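Germination protein YpeB (PDB 5BOI) takes part in the germination of Bacillus spores, and its C-terminal part, the PepSY-containing piece described here, may act as an inhibitory module. Local coordinates at residues Pro69-Glu74 with Val146-Lys152; Val18-Leu23 with Thr58-Ile62; Val199-Phe204 with Ile215-Ala219; Val128-Asp133 with Lys157-Ile163. All coordinates share one frame; numbering follows the deposited sequence.

How the interactions relate
Following the chain from its N terminus, interaction 2 comes first. It packs helix 12-22 on strand 57-63 and closes the loop between them. Strand 69-74 follows and lies beside strand 57-63, so interactions 1 and 2 touch through backbone bonds. Interaction 1 closes a longer loop by pairing 69-74 with strand 146-150. Interaction 4 opens inside that loop at 128-133 and closes beyond it at 157-163, so the two cross. Interaction 3 comes last, in series, within the hairpin of strands 198-208 and 211-218. It touches interaction 4 through Glu203 and Tyr131. Its centre is about 36 Å from that of interaction 2.

Interaction 1 (Pro69-Glu74 with Val146-Lys152); sequences PLWVLE and VIGFSAK
Val72 and Phe149 form the antiparallel hydrogen-bonded pair at the middle of this strand contact. Val72 N donates to Phe149 O at 2.8 Å, and Phe149 N returns a bond to Val72 O at 3.1 Å. Glu74 N bonds to Ile147 O at 172°. Ala151 N, just before helix 152-156, bonds to Leu70 O. Two CA-H...O contacts support the pairing: Trp71 CA to Phe149 O and Gly148 CA to Val72 O.

Side chains pack on both faces. On one, Val72 CB meets Phe149 CB at 3.9 Å. The Phe149 ring, its CG anti to the backbone N (chi1 174°), has Pro69 O at its edge, in plane, 3.6 Å from CE2. On the other, Trp71 CD1 approaches Ser150 CB at 3.6 Å, with Ser150 OG at the edge of the indole. Leu73 CD1 lies 3.4 Å from Ile147 O. Past strand 146-150, the Lys152 side chain lies against that of Leu70, CG to CG 3.9 Å.

Lys152 NZ is far from the indole, so any cation-pi attraction is weak at most. Glu74 OE1 forms a salt bridge with Arg76.

Strand 57-63 flanks 69-74, and strand 134-140 flanks 146-150. Each flank has a classic beta bulge: Leu70 and Trp71 face Asp61, Ile147 and Gly148 face Lys138. The pair therefore joins two parts of the YpeB PepSY region. Backbone bonds hold the register, and Phe149 meets the rings of Phe22 and Phe101 edge-to-face. Pro69 O is buried without a polar partner, so the ring edge beside it may offer slight electrostatic compensation.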
# COMPACT_ATOMS: atom_id res chain seq x y z
N PRO A 69 -8.65 8.98 -5.28
CA PRO A 69 -7.43 9.44 -4.61
C PRO A 69 -6.28 8.59 -5.09
O PRO A 69 -6.24 7.39 -4.82
CB PRO A 69 -7.72 9.19 -3.12
CG PRO A 69 -9.18 8.90 -3.03
CD PRO A 69 -9.59 8.33 -4.35
N LEU A 70 -5.36 9.20 -5.82
CA LEU A 70 -4.27 8.45 -6.42
C LEU A 70 -2.98 8.52 -5.60
O LEU A 70 -2.35 7.49 -5.36
CB LEU A 70 -4.02 8.98 -7.83
CG LEU A 70 -3.09 8.17 -8.72
CD1 LEU A 70 -3.70 6.80 -9.01
CD2 LEU A 70 -2.82 8.95 -9.99
N TRP A 71 -2.60 9.72 -5.20
CA TRP A 71 -1.31 9.96 -4.55
C TRP A 71 -1.38 11.20 -3.66
O TRP A 71 -2.07 12.16 -4.00
CB TRP A 71 -0.21 10.11 -5.61
CG TRP A 71 1.20 10.23 -5.07
CD1 TRP A 71 2.05 9.22 -4.75
CD2 TRP A 71 1.91 11.45 -4.81
NE1 TRP A 71 3.25 9.73 -4.29
CE2 TRP A 71 3.19 11.10 -4.33
CE3 TRP A 71 1.59 12.81 -4.94
CZ2 TRP A 71 4.14 12.05 -3.97
CZ3 TRP A 71 2.55 13.75 -4.59
CH2 TRP A 71 3.80 13.37 -4.11
N VAL A 72 -0.71 11.15 -2.51
CA VAL A 72 -0.67 12.26 -1.55
C VAL A 72 0.70 12.39 -0.92
O VAL A 72 1.37 11.40 -0.62
CB VAL A 72 -1.71 12.09 -0.39
CG1 VAL A 72 -1.48 13.14 0.71
CG2 VAL A 72 -3.13 12.16 -0.91
N LEU A 73 1.14 13.63 -0.73
CA LEU A 73 2.30 13.85 0.11
C LEU A 73 2.17 15.16 0.85
O LEU A 73 2.01 16.21 0.23
CB LEU A 73 3.59 13.83 -0.71
CG LEU A 73 4.81 13.99 0.19
CD1 LEU A 73 4.79 12.93 1.27
CD2 LEU A 73 6.10 13.93 -0.62
N GLU A 74 2.20 15.08 2.18
CA GLU A 74 2.28 16.26 3.03
C GLU A 74 3.74 16.45 3.35
O GLU A 74 4.33 15.64 4.07
CB GLU A 74 1.47 16.09 4.33
CG GLU A 74 0.00 15.75 4.12
CD GLU A 74 -0.80 15.81 5.42
OE1 GLU A 74 -0.28 16.37 6.42
OE2 GLU A 74 -1.94 15.29 5.45
N VAL A 146 -2.23 10.82 8.54
CA VAL A 146 -1.68 10.42 7.25
C VAL A 146 -0.82 11.55 6.70
O VAL A 146 -1.24 12.70 6.69
CB VAL A 146 -2.81 10.06 6.26
CG1 VAL A 146 -2.22 9.66 4.90
CG2 VAL A 146 -3.65 8.91 6.80
N ILE A 147 0.40 11.23 6.27
CA ILE A 147 1.24 12.24 5.62
C ILE A 147 1.72 11.83 4.23
O ILE A 147 2.31 12.63 3.51
CB ILE A 147 2.45 12.58 6.49
CG1 ILE A 147 3.31 11.35 6.74
CG2 ILE A 147 1.98 13.17 7.82
CD1 ILE A 147 4.37 11.59 7.83
N GLY A 148 1.48 10.57 3.87
CA GLY A 148 1.80 10.12 2.53
C GLY A 148 0.87 8.98 2.17
O GLY A 148 0.43 8.24 3.05
N PHE A 149 0.55 8.87 0.88
CA PHE A 149 -0.38 7.85 0.37
C PHE A 149 -0.12 7.61 -1.12
O PHE A 149 0.09 8.55 -1.88
CB PHE A 149 -1.83 8.28 0.61
CG PHE A 149 -2.87 7.37 0.00
CD1 PHE A 149 -3.31 6.24 0.69
CD2 PHE A 149 -3.44 7.66 -1.23
CE1 PHE A 149 -4.27 5.40 0.14
CE2 PHE A 149 -4.41 6.82 -1.78
CZ PHE A 149 -4.83 5.70 -1.09
N SER A 150 -0.12 6.35 -1.54
CA SER A 150 -0.04 6.07 -2.96
C SER A 150 -0.83 4.83 -3.29
O SER A 150 -0.52 3.75 -2.79
CB SER A 150 1.40 5.89 -3.41
OG SER A 150 1.41 5.41 -4.74
N ALA A 151 -1.86 4.98 -4.11
CA ALA A 151 -2.61 3.81 -4.57
C ALA A 151 -2.37 3.57 -6.05
O ALA A 151 -3.21 2.99 -6.74
CB ALA A 151 -4.10 3.99 -4.29
N LYS A 152 -1.23 4.03 -6.55
CA LYS A 152 -0.97 3.95 -7.98
C LYS A 152 -0.91 2.49 -8.45
O LYS A 152 -1.53 2.13 -9.45
CB LYS A 152 0.33 4.69 -8.32
CG LYS A 152 0.20 6.21 -8.20
CD LYS A 152 1.52 6.93 -8.45
CE LYS A 152 1.78 7.12 -9.93
NZ LYS A 152 2.76 8.21 -10.20

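Interaction 2 (Val18-Leu23 with Thr58-Ile62); sequences VARSFL and TYMDI
Thr58 CG2 meets Leu23 CD1 tip to tip, 4.0 Å apart, at the start of the strand segment. The methyl group makes this contact. Thr58 OG1 lies beside the backbone N (chi1 -66°), which leaves CG2 anti to that N and turned toward Leu23.

Met60 is the central side chain. Its chain is extended, with CG anti to the backbone N (chi1 -179°), and it reaches straight out from the strand to the helix. Met60 SD lies 3.8 Å from Leu23 CD1, where the two side chains lie alongside each other, pointing opposite ways. The same sulfur is 3.9 Å from both Ala19 CA and Ala19 CB, consistent with the small side chain of Ala19. The end methyl, Met60 CE, lies 3.7 Å from Phe22 CD2 and approaches the ring obliquely.

This is helix-on-sheet packing within the YpeB PepSY region. Helix 12-22 lies across one face of the strands, and the axes of the short segments run at 120° with a closest approach of 10.3 Å. Side chains fill the gap, and no hydrogen bond crosses it. The Phe22 ring also makes edge-to-face contacts with Phe95 and His99.

Ile62 ends the segment. Its CD1 touches Val18 CB at 3.7 Å and Val18 CG1 at 3.9 Å, and the two side chains overlap head to tail. Ile62 CD1 also comes within 4.1 Å of Ala19 N.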
# COMPACT_ATOMS: atom_id res chain seq x y z
N VAL A 18 -13.09 15.92 -2.98
CA VAL A 18 -12.44 14.65 -2.69
C VAL A 18 -11.30 14.89 -1.72
O VAL A 18 -11.20 14.22 -0.68
CB VAL A 18 -11.92 13.98 -3.98
CG1 VAL A 18 -11.37 12.60 -3.68
CG2 VAL A 18 -13.04 13.89 -5.01
N ALA A 19 -10.47 15.87 -2.04
CA ALA A 19 -9.32 16.24 -1.23
C ALA A 19 -9.71 16.59 0.21
O ALA A 19 -9.12 16.08 1.16
CB ALA A 19 -8.57 17.41 -1.88
N ARG A 20 -10.69 17.47 0.36
CA ARG A 20 -11.13 17.91 1.69
C ARG A 20 -11.50 16.72 2.58
O ARG A 20 -11.10 16.65 3.74
CB ARG A 20 -12.31 18.87 1.56
CG ARG A 20 -12.02 20.09 0.71
CD ARG A 20 -13.07 21.18 0.93
NE ARG A 20 -12.88 22.31 0.02
CZ ARG A 20 -12.02 23.30 0.23
NH1 ARG A 20 -11.92 24.28 -0.66
NH2 ARG A 20 -11.25 23.30 1.31
N SER A 21 -12.26 15.79 2.01
CA SER A 21 -12.72 14.60 2.72
C SER A 21 -11.58 13.64 3.07
O SER A 21 -11.45 13.20 4.21
CB SER A 21 -13.77 13.88 1.88
OG SER A 21 -14.55 13.02 2.68
N PHE A 22 -10.77 13.31 2.07
CA PHE A 22 -9.65 12.37 2.22
C PHE A 22 -8.61 12.85 3.24
O PHE A 22 -8.05 12.04 3.99
CB PHE A 22 -8.99 12.16 0.86
CG PHE A 22 -8.10 10.94 0.79
CD1 PHE A 22 -8.65 9.67 0.68
CD2 PHE A 22 -6.72 11.08 0.81
CE1 PHE A 22 -7.83 8.55 0.59
CE2 PHE A 22 -5.90 9.96 0.73
CZ PHE A 22 -6.46 8.70 0.62
N LEU A 23 -8.35 14.15 3.25
CA LEU A 23 -7.27 14.73 4.04
C LEU A 23 -7.80 15.39 5.31
O LEU A 23 -7.04 15.97 6.08
CB LEU A 23 -6.51 15.77 3.22
CG LEU A 23 -5.78 15.26 1.98
CD1 LEU A 23 -5.26 16.44 1.18
CD2 LEU A 23 -4.64 14.34 2.39
N THR A 58 0.77 20.54 0.89
CA THR A 58 0.40 19.16 0.64
C THR A 58 0.09 19.00 -0.84
O THR A 58 -0.59 19.84 -1.44
CB THR A 58 -0.83 18.73 1.48
OG1 THR A 58 -0.48 18.73 2.86
CG2 THR A 58 -1.31 17.32 1.08
N TYR A 59 0.60 17.92 -1.43
CA TYR A 59 0.42 17.67 -2.85
C TYR A 59 -0.45 16.44 -3.02
O TYR A 59 -0.21 15.40 -2.41
CB TYR A 59 1.77 17.48 -3.54
CG TYR A 59 2.75 18.58 -3.21
CD1 TYR A 59 3.55 18.51 -2.07
CD2 TYR A 59 2.88 19.70 -4.02
CE1 TYR A 59 4.45 19.52 -1.76
CE2 TYR A 59 3.77 20.70 -3.72
CZ TYR A 59 4.56 20.61 -2.59
OH TYR A 59 5.45 21.61 -2.28
N MET A 60 -1.47 16.56 -3.85
CA MET A 60 -2.40 15.47 -4.03
C MET A 60 -2.79 15.30 -5.48
O MET A 60 -3.11 16.28 -6.16
CB MET A 60 -3.66 15.68 -3.18
CG MET A 60 -4.65 14.54 -3.33
SD MET A 60 -5.93 14.55 -2.06
CE MET A 60 -6.73 12.98 -2.37
N ASP A 61 -2.77 14.06 -5.94
CA ASP A 61 -3.19 13.77 -7.29
C ASP A 61 -4.48 12.94 -7.27
O ASP A 61 -4.64 12.00 -6.49
CB ASP A 61 -2.08 13.04 -8.05
CG ASP A 61 -0.88 13.94 -8.31
OD1 ASP A 61 -0.90 14.68 -9.31
OD2 ASP A 61 0.09 13.90 -7.52
N ILE A 62 -5.40 13.34 -8.13
CA ILE A 62 -6.68 12.67 -8.26
C ILE A 62 -6.94 12.41 -9.74
O ILE A 62 -6.57 13.22 -10.59
CB ILE A 62 -7.83 13.50 -7.66
CG1 ILE A 62 -7.44 14.02 -6.27
CG2 ILE A 62 -9.13 12.70 -7.62
CD1 ILE A 62 -8.59 14.59 -5.47

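Interaction 3 (Val199-Phe204 with Ile215-Ala219); sequences VLCYEF and IFINA
Tyr202 and Ile217 exchange two backbone bonds across the strands. Tyr202 N donates to Ile217 O at 2.8 Å, with a bent angle of 145°. Ile217 N donates to Tyr202 O at 177°. Phe204 and Ile215 satisfy each other in the same reciprocal way. Leu200 O accepts twice: from Ala219 N at 2.9 Å and from a water. That water also donates to Asn218 OD1 at 3.1 Å, so it links both segments.

Asn218 OD1 accepts further bonds from the N atoms of Asp220 and Thr221, and its ND2 bonds to Glu225. Tyr202 OH bonds to Ile168 O. Glu203 OE1 has a weak hydrogen bond to Tyr131 OH. Its OE2 has long, weak ion pairs to Arg214 and Arg129.

Glu203 and Phe216 lie side by side on one face. Glu203 CG, anti to the backbone N (chi1 172°), lies along the Phe216 ring, 4.2 Å from its centroid in an off-centre CH-pi contact. On the other face, the Phe204 and Ile217 side chains cross at a slant, CE2 to CG1 4.0 Å, and Tyr202 CE2 meets Ala219 CB.

The two strands form a beta hairpin in the C-terminal PepSY domain. Strands 182-192 and 224-230 flank it, and helix 170-175 packs against Tyr202 and Phe204.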
# COMPACT_ATOMS: atom_id res chain seq x y z
N VAL A 199 3.62 -14.91 -10.82
CA VAL A 199 3.78 -16.31 -10.46
C VAL A 199 3.00 -16.62 -9.19
O VAL A 199 3.02 -15.83 -8.25
CB VAL A 199 5.28 -16.64 -10.25
CG1 VAL A 199 5.44 -17.95 -9.52
CG2 VAL A 199 5.98 -16.71 -11.62
N LEU A 200 2.29 -17.75 -9.16
CA LEU A 200 1.58 -18.17 -7.95
C LEU A 200 2.54 -18.87 -6.99
O LEU A 200 3.26 -19.78 -7.40
CB LEU A 200 0.41 -19.10 -8.28
CG LEU A 200 -0.49 -19.54 -7.12
CD1 LEU A 200 -1.29 -18.37 -6.54
CD2 LEU A 200 -1.44 -20.67 -7.56
N CYS A 201 2.53 -18.46 -5.72
CA CYS A 201 3.42 -19.01 -4.69
C CYS A 201 2.71 -19.34 -3.39
O CYS A 201 1.71 -18.73 -3.05
CB CYS A 201 4.54 -18.01 -4.34
SG CYS A 201 5.60 -17.49 -5.69
N TYR A 202 3.27 -20.27 -2.62
CA TYR A 202 2.90 -20.36 -1.21
C TYR A 202 3.80 -19.38 -0.47
O TYR A 202 5.03 -19.44 -0.63
CB TYR A 202 3.11 -21.76 -0.65
CG TYR A 202 2.15 -22.77 -1.23
CD1 TYR A 202 0.88 -22.88 -0.71
CD2 TYR A 202 2.52 -23.59 -2.29
CE1 TYR A 202 -0.04 -23.80 -1.24
CE2 TYR A 202 1.63 -24.53 -2.83
CZ TYR A 202 0.34 -24.62 -2.29
OH TYR A 202 -0.58 -25.53 -2.80
N GLU A 203 3.20 -18.51 0.33
CA GLU A 203 3.95 -17.54 1.12
C GLU A 203 4.02 -18.03 2.56
O GLU A 203 3.00 -18.37 3.14
CB GLU A 203 3.27 -16.17 1.07
CG GLU A 203 3.87 -15.15 2.01
CD GLU A 203 2.84 -14.16 2.51
OE1 GLU A 203 2.05 -13.67 1.67
OE2 GLU A 203 2.82 -13.87 3.72
N PHE A 204 5.22 -18.07 3.12
CA PHE A 204 5.41 -18.48 4.50
C PHE A 204 5.98 -17.33 5.31
O PHE A 204 6.96 -16.69 4.90
CB PHE A 204 6.36 -19.69 4.58
CG PHE A 204 5.82 -20.95 3.92
CD1 PHE A 204 5.01 -21.82 4.63
CD2 PHE A 204 6.13 -21.25 2.59
CE1 PHE A 204 4.50 -22.99 4.04
CE2 PHE A 204 5.65 -22.39 1.99
CZ PHE A 204 4.82 -23.28 2.72
N ILE A 215 9.02 -15.90 3.12
CA ILE A 215 9.59 -16.76 2.07
C ILE A 215 8.51 -17.18 1.09
O ILE A 215 7.45 -17.70 1.49
CB ILE A 215 10.27 -17.99 2.66
CG1 ILE A 215 11.47 -17.57 3.51
CG2 ILE A 215 10.78 -18.95 1.52
CD1 ILE A 215 11.77 -18.51 4.67
N PHE A 216 8.77 -16.98 -0.20
CA PHE A 216 7.83 -17.40 -1.24
C PHE A 216 8.33 -18.65 -1.97
O PHE A 216 9.46 -18.64 -2.49
CB PHE A 216 7.62 -16.28 -2.26
CG PHE A 216 6.97 -15.04 -1.68
CD1 PHE A 216 7.73 -14.05 -1.07
CD2 PHE A 216 5.59 -14.86 -1.78
CE1 PHE A 216 7.13 -12.90 -0.55
CE2 PHE A 216 4.99 -13.71 -1.28
CZ PHE A 216 5.75 -12.74 -0.66
N ILE A 217 7.50 -19.69 -2.01
CA ILE A 217 7.83 -20.95 -2.69
C ILE A 217 6.91 -21.12 -3.91
O ILE A 217 5.68 -21.08 -3.77
CB ILE A 217 7.68 -22.17 -1.75
CG1 ILE A 217 8.65 -22.09 -0.57
CG2 ILE A 217 7.86 -23.51 -2.50
CD1 ILE A 217 10.10 -21.98 -0.95
N ASN A 218 7.49 -21.27 -5.10
CA ASN A 218 6.71 -21.42 -6.33
C ASN A 218 5.70 -22.57 -6.20
O ASN A 218 6.07 -23.68 -5.81
CB ASN A 218 7.66 -21.66 -7.53
CG ASN A 218 6.92 -21.63 -8.87
OD1 ASN A 218 6.09 -22.50 -9.16
ND2 ASN A 218 7.21 -20.63 -9.68
N ALA A 219 4.42 -22.32 -6.50
CA ALA A 219 3.35 -23.32 -6.27
C ALA A 219 3.30 -24.41 -7.34
O ALA A 219 2.48 -25.33 -7.23
CB ALA A 219 2.00 -22.63 -6.18
O HOH W 1 3.48 -21.15 -10.00

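Interaction 4 (Val128-Asp133 with Lys157-Ile163); sequences VRIYPD and KHRTRDI
Asp133 and Arg161 form a salt bridge with two bonds. Arg161 grips the carboxylate end-on. NH2 reaches Asp133 OD2 at 2.8 Å and NH1 reaches Asp133 OD1 at 3.0 Å. Both oxygens are met on the syn side, but the planes of the two groups stand 57° apart. The bonds are bent, at 137° and 135°, consistent with this twist. The Arg161 chain is extended from CG to NE, which carries the guanidinium across to the turn at Ile130-Asp133. Arg161 NH1 also has a salt bridge to Glu198.

A ring carbon, His158 CD2, makes a close contact with Asp133 OD2 at 3.3 Å. A water accepts from Lys157 NZ and donates to Pro132 O at 2.8 Å, while Lys157 NZ has its own salt bridge to Asp153.

Apolar groups pack beside the salt bridge. Ile130 CG2 lies over the centre of one face of the Arg161 guanidinium, 3.7 Å from CZ. Arg159, which is poorly ordered, places its CG over the opposite face. Ile163 CD1 meets Ile130 CD1 and Val128 CG1 tip to tip, both at 4.1 Å.

The contact ties the type I turn Ile130-Asp133 to the connecting loop that leads to helix 170-175. The two bonds to Asp133 and the packing of Ile130 on one face probably restrict rotation of the guanidinium. Glu122 OE1 lies close to Asp133 OD2, so the positive charge of Arg161 probably offsets a cluster of acidic groups.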
# COMPACT_ATOMS: atom_id res chain seq x y z
N VAL A 128 -6.17 -14.97 -1.55
CA VAL A 128 -4.85 -14.91 -2.21
C VAL A 128 -4.30 -13.46 -2.16
O VAL A 128 -5.01 -12.51 -2.51
CB VAL A 128 -4.91 -15.39 -3.67
CG1 VAL A 128 -3.50 -15.36 -4.29
CG2 VAL A 128 -5.50 -16.82 -3.75
N ARG A 129 -3.05 -13.29 -1.72
CA ARG A 129 -2.45 -11.95 -1.61
C ARG A 129 -1.79 -11.53 -2.92
O ARG A 129 -0.89 -12.22 -3.40
CB ARG A 129 -1.44 -11.91 -0.47
CG ARG A 129 -2.16 -11.92 0.87
CD ARG A 129 -1.30 -12.22 2.08
NE ARG A 129 -2.18 -12.51 3.21
CZ ARG A 129 -1.79 -12.61 4.47
NH1 ARG A 129 -0.51 -12.44 4.79
NH2 ARG A 129 -2.68 -12.88 5.42
N ILE A 130 -2.24 -10.43 -3.49
CA ILE A 130 -1.75 -9.99 -4.79
C ILE A 130 -0.74 -8.86 -4.54
O ILE A 130 -1.11 -7.68 -4.48
CB ILE A 130 -2.87 -9.47 -5.71
CG1 ILE A 130 -4.06 -10.44 -5.75
CG2 ILE A 130 -2.34 -9.15 -7.08
CD1 ILE A 130 -3.73 -11.80 -6.32
N TYR A 131 0.51 -9.23 -4.37
CA TYR A 131 1.53 -8.25 -4.00
C TYR A 131 1.74 -7.09 -5.01
O TYR A 131 2.03 -5.98 -4.57
CB TYR A 131 2.85 -8.97 -3.70
CG TYR A 131 2.84 -9.52 -2.29
CD1 TYR A 131 2.24 -10.75 -2.01
CD2 TYR A 131 3.43 -8.83 -1.24
CE1 TYR A 131 2.22 -11.25 -0.72
CE2 TYR A 131 3.42 -9.31 0.03
CZ TYR A 131 2.81 -10.50 0.30
OH TYR A 131 2.81 -10.94 1.60
N PRO A 132 1.58 -7.32 -6.33
CA PRO A 132 1.68 -6.19 -7.27
C PRO A 132 0.63 -5.09 -7.05
O PRO A 132 0.88 -3.93 -7.38
CB PRO A 132 1.47 -6.85 -8.64
CG PRO A 132 1.92 -8.27 -8.44
CD PRO A 132 1.51 -8.62 -7.05
N ASP A 133 -0.52 -5.45 -6.51
CA ASP A 133 -1.64 -4.53 -6.34
C ASP A 133 -1.59 -3.89 -4.95
O ASP A 133 -2.30 -4.30 -4.02
CB ASP A 133 -2.97 -5.27 -6.55
CG ASP A 133 -3.12 -5.79 -7.99
OD1 ASP A 133 -2.12 -5.78 -8.73
OD2 ASP A 133 -4.23 -6.20 -8.37
N LYS A 157 -2.44 -1.25 -11.71
CA LYS A 157 -1.99 -2.62 -11.99
C LYS A 157 -3.10 -3.63 -11.76
O LYS A 157 -2.98 -4.80 -12.13
CB LYS A 157 -0.78 -3.00 -11.14
CG LYS A 157 0.53 -2.41 -11.62
CD LYS A 157 1.67 -2.66 -10.64
CE LYS A 157 2.95 -1.96 -11.12
NZ LYS A 157 4.04 -1.92 -10.09
N HIS A 158 -4.19 -3.19 -11.13
CA HIS A 158 -5.26 -4.12 -10.82
C HIS A 158 -5.96 -4.59 -12.08
O HIS A 158 -6.15 -3.83 -13.02
CB HIS A 158 -6.30 -3.50 -9.89
CG HIS A 158 -7.34 -4.48 -9.44
ND1 HIS A 158 -8.45 -4.79 -10.19
CD2 HIS A 158 -7.41 -5.24 -8.32
CE1 HIS A 158 -9.17 -5.69 -9.55
NE2 HIS A 158 -8.57 -5.98 -8.42
N ARG A 159 -6.32 -5.87 -12.07
CA ARG A 159 -7.10 -6.48 -13.13
C ARG A 159 -7.73 -7.75 -12.60
O ARG A 159 -7.20 -8.36 -11.67
CB ARG A 159 -6.23 -6.78 -14.35
CG ARG A 159 -5.28 -7.94 -14.13
CD ARG A 159 -4.44 -8.22 -15.36
NE ARG A 159 -3.88 -9.57 -15.32
CZ ARG A 159 -2.73 -9.88 -14.74
NH1 ARG A 159 -2.30 -11.14 -14.75
NH2 ARG A 159 -2.01 -8.94 -14.14
N THR A 160 -8.86 -8.15 -13.16
CA THR A 160 -9.43 -9.44 -12.81
C THR A 160 -8.55 -10.54 -13.39
O THR A 160 -8.31 -10.62 -14.60
CB THR A 160 -10.91 -9.58 -13.27
OG1 THR A 160 -11.40 -10.87 -12.92
CG2 THR A 160 -11.05 -9.35 -14.77
N ARG A 161 -8.02 -11.37 -12.50
CA ARG A 161 -7.14 -12.45 -12.88
C ARG A 161 -7.88 -13.76 -12.65
O ARG A 161 -8.72 -13.85 -11.75
CB ARG A 161 -5.85 -12.43 -12.05
CG ARG A 161 -5.06 -11.11 -12.07
CD ARG A 161 -4.17 -11.00 -10.83
NE ARG A 161 -3.10 -10.01 -10.98
CZ ARG A 161 -3.22 -8.72 -10.67
NH1 ARG A 161 -2.18 -7.90 -10.83
NH2 ARG A 161 -4.37 -8.26 -10.19
N ASP A 162 -7.60 -14.79 -13.45
CA ASP A 162 -8.09 -16.11 -13.09
C ASP A 162 -6.87 -16.90 -12.63
O ASP A 162 -6.05 -17.32 -13.44
CB ASP A 162 -8.82 -16.82 -14.24
CG ASP A 162 -9.07 -18.30 -13.94
OD1 ASP A 162 -9.86 -18.60 -13.02
OD2 ASP A 162 -8.54 -19.16 -14.66
N ILE A 163 -6.77 -17.09 -11.32
CA ILE A 163 -5.60 -17.66 -10.69
C ILE A 163 -5.58 -19.18 -10.81
O ILE A 163 -6.58 -19.85 -10.52
CB ILE A 163 -5.55 -17.23 -9.21
CG1 ILE A 163 -5.47 -15.70 -9.15
CG2 ILE A 163 -4.40 -17.89 -8.46
CD1 ILE A 163 -5.69 -15.12 -7.80
O HOH W 2 3.55 -3.08 -7.82